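Local coordinates for synaptic vesicle glycoprotein 2C (Homo sapiens, PDB 4JRA) that is a synaptic vesicle membrane glycoprotein whose luminal domain, a pentapeptide-repeat beta-helix, serves as a receptor for botulinum neurotoxin A, at residues V35-K39 / T55-Y59. Residues are numbered along the deposited sequence; the frame is centred on the assembly and turned at random.
Sequences VERDK and TGMEY
Arg37 and Glu58 meet through a salt bridge in which NH1 of Arg37 donates to OE1 of Glu58 over 3.2 Å, nearly straight at 168°. The acceptor lies in the guanidinium plane, at its edge, but the arginine reaches OE1 from above the carboxylate, 66° out of its plane. Arginine suits this place because its chain packs as well as pairs: Arg37 CD rests 3.4 Å from Glu58 OE1, and bends at chi2 and chi3 bring the guanidinium edge above the carboxylate, the two planes close to perpendicular. Glu58 is extended, CG anti to its backbone N (chi1 175°), which carries the carboxylate alongside Lys39. There the lysine methylenes do the touching, Lys39 CE coming within 3.5 Å of Glu58 OE1, while Lys39 NZ stays 4.5 Å from that oxygen, too far for a salt bridge.

The backbones run parallel. Glu58 N donates to Asp38 O at 2.8 Å, and Lys39 CA makes a CH...O contact of 3.3 Å with Glu58 O. Asp38 and Met57 project from the other face of the sheet, where the unbranched thioether bends back to pack Met57 CE 3.6 Å from Asp38 CB, methyl against methylene. Gly56 takes a positive phi, readily adopted without a side chain, as the chain turns into strand 57-60.

Strand 38-41 is the first of five on this side of the beta-helix; the Tyr59 ring meets that of Phe79 from the next strand, 78-80, and Lys80 NZ forms a long, weak ion pair with Glu58 OE2. Glu58, a buried residue paired with Arg37 and with Lys39 and Lys80 nearby, is probably ionised, tying the exposed N-terminal edge strand to the next coil by charge as well as by backbone bonding.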
loop_
_atom_site.group_PDB
_atom_site.type_symbol
_atom_site.label_atom_id
_atom_site.label_comp_id
_atom_site.label_asym_id
_atom_site.label_seq_id
_atom_site.Cartn_x
_atom_site.Cartn_y
_atom_site.Cartn_z
ATOM N N VAL D 35 3.532 0.036 -36.080
ATOM C CA VAL D 35 3.088 -1.345 -35.931
ATOM C C VAL D 35 2.015 -1.648 -36.978
ATOM O O VAL D 35 2.229 -2.462 -37.869
ATOM C CB VAL D 35 2.613 -1.654 -34.458
ATOM C CG1 VAL D 35 1.783 -0.511 -33.855
ATOM C CG2 VAL D 35 1.860 -2.967 -34.374
ATOM N N GLU D 36 0.874 -0.978 -36.853
ATOM C CA GLU D 36 -0.218 -0.998 -37.832
ATOM C C GLU D 36 -1.277 -0.004 -37.352
ATOM O O GLU D 36 -2.474 -0.210 -37.538
ATOM C CB GLU D 36 -0.826 -2.399 -37.976
ATOM C CG GLU D 36 -1.704 -2.600 -39.225
ATOM C CD GLU D 36 -1.451 -3.926 -39.958
ATOM O OE1 GLU D 36 -0.826 -3.928 -41.051
ATOM O OE2 GLU D 36 -1.894 -4.973 -39.447
ATOM N N ARG D 37 -0.819 1.066 -36.700
ATOM C CA ARG D 37 -1.684 2.147 -36.253
ATOM C C ARG D 37 -0.874 3.428 -36.237
ATOM O O ARG D 37 0.338 3.406 -36.003
ATOM C CB ARG D 37 -2.272 1.867 -34.862
ATOM C CG ARG D 37 -1.276 1.925 -33.694
ATOM C CD ARG D 37 -1.924 2.381 -32.397
ATOM N NE ARG D 37 -2.852 1.396 -31.846
ATOM C CZ ARG D 37 -2.853 0.962 -30.586
ATOM N NH1 ARG D 37 -1.973 1.405 -29.698
ATOM N NH2 ARG D 37 -3.750 0.063 -30.206
ATOM N N ASP D 38 -1.544 4.547 -36.487
ATOM C CA ASP D 38 -0.887 5.851 -36.530
ATOM C C ASP D 38 -0.451 6.278 -35.128
ATOM O O ASP D 38 -1.183 6.106 -34.162
ATOM C CB ASP D 38 -1.826 6.896 -37.119
ATOM C CG ASP D 38 -1.899 6.843 -38.634
ATOM O OD1 ASP D 38 -0.851 6.661 -39.289
ATOM O OD2 ASP D 38 -3.017 6.991 -39.172
ATOM N N LYS D 39 0.732 6.869 -35.035
ATOM C CA LYS D 39 1.397 7.072 -33.756
ATOM C C LYS D 39 2.301 8.298 -33.807
ATOM O O LYS D 39 3.060 8.485 -34.751
ATOM C CB LYS D 39 2.220 5.829 -33.436
ATOM C CG LYS D 39 2.977 5.871 -32.129
ATOM C CD LYS D 39 3.921 4.672 -31.999
ATOM C CE LYS D 39 3.241 3.333 -32.351
ATOM N NZ LYS D 39 3.117 2.978 -33.814
ATOM N N THR D 55 -8.462 11.677 -35.511
ATOM C CA THR D 55 -9.005 10.336 -35.291
ATOM C C THR D 55 -7.947 9.256 -35.507
ATOM O O THR D 55 -7.060 9.408 -36.341
ATOM C CB THR D 55 -10.210 10.044 -36.219
ATOM O OG1 THR D 55 -9.741 9.515 -37.459
ATOM C CG2 THR D 55 -11.017 11.305 -36.490
ATOM N N GLY D 56 -8.028 8.179 -34.733
ATOM C CA GLY D 56 -7.230 6.998 -34.992
ATOM C C GLY D 56 -5.781 7.091 -34.560
ATOM O O GLY D 56 -4.956 6.284 -34.980
ATOM N N MET D 57 -5.477 8.051 -33.695
ATOM C CA MET D 57 -4.096 8.348 -33.323
ATOM C C MET D 57 -3.708 7.697 -32.003
ATOM O O MET D 57 -4.532 7.600 -31.095
ATOM C CB MET D 57 -3.908 9.860 -33.163
ATOM C CG MET D 57 -4.444 10.707 -34.303
ATOM S SD MET D 57 -3.718 10.265 -35.886
ATOM C CE MET D 57 -1.972 10.116 -35.524
ATOM N N GLU D 58 -2.453 7.262 -31.900
ATOM C CA GLU D 58 -1.826 6.991 -30.611
ATOM C C GLU D 58 -0.859 8.145 -30.303
ATOM O O GLU D 58 -0.010 8.480 -31.127
ATOM C CB GLU D 58 -1.068 5.648 -30.608
ATOM C CG GLU D 58 -0.289 5.400 -29.309
ATOM C CD GLU D 58 0.608 4.196 -29.337
ATOM O OE1 GLU D 58 0.474 3.371 -30.250
ATOM O OE2 GLU D 58 1.470 4.070 -28.444
ATOM N N TYR D 59 -0.995 8.768 -29.132
ATOM C CA TYR D 59 -0.055 9.804 -28.690
ATOM C C TYR D 59 0.785 9.255 -27.549
ATOM O O TYR D 59 0.317 9.208 -26.432
ATOM C CB TYR D 59 -0.810 11.057 -28.238
ATOM C CG TYR D 59 -1.551 11.736 -29.380
ATOM C CD1 TYR D 59 -0.907 12.604 -30.237
ATOM C CD2 TYR D 59 -2.889 11.486 -29.615
ATOM C CE1 TYR D 59 -1.587 13.217 -31.295
ATOM C CE2 TYR D 59 -3.574 12.096 -30.667
ATOM C CZ TYR D 59 -2.918 12.957 -31.502
ATOM O OH TYR D 59 -3.599 13.557 -32.544
#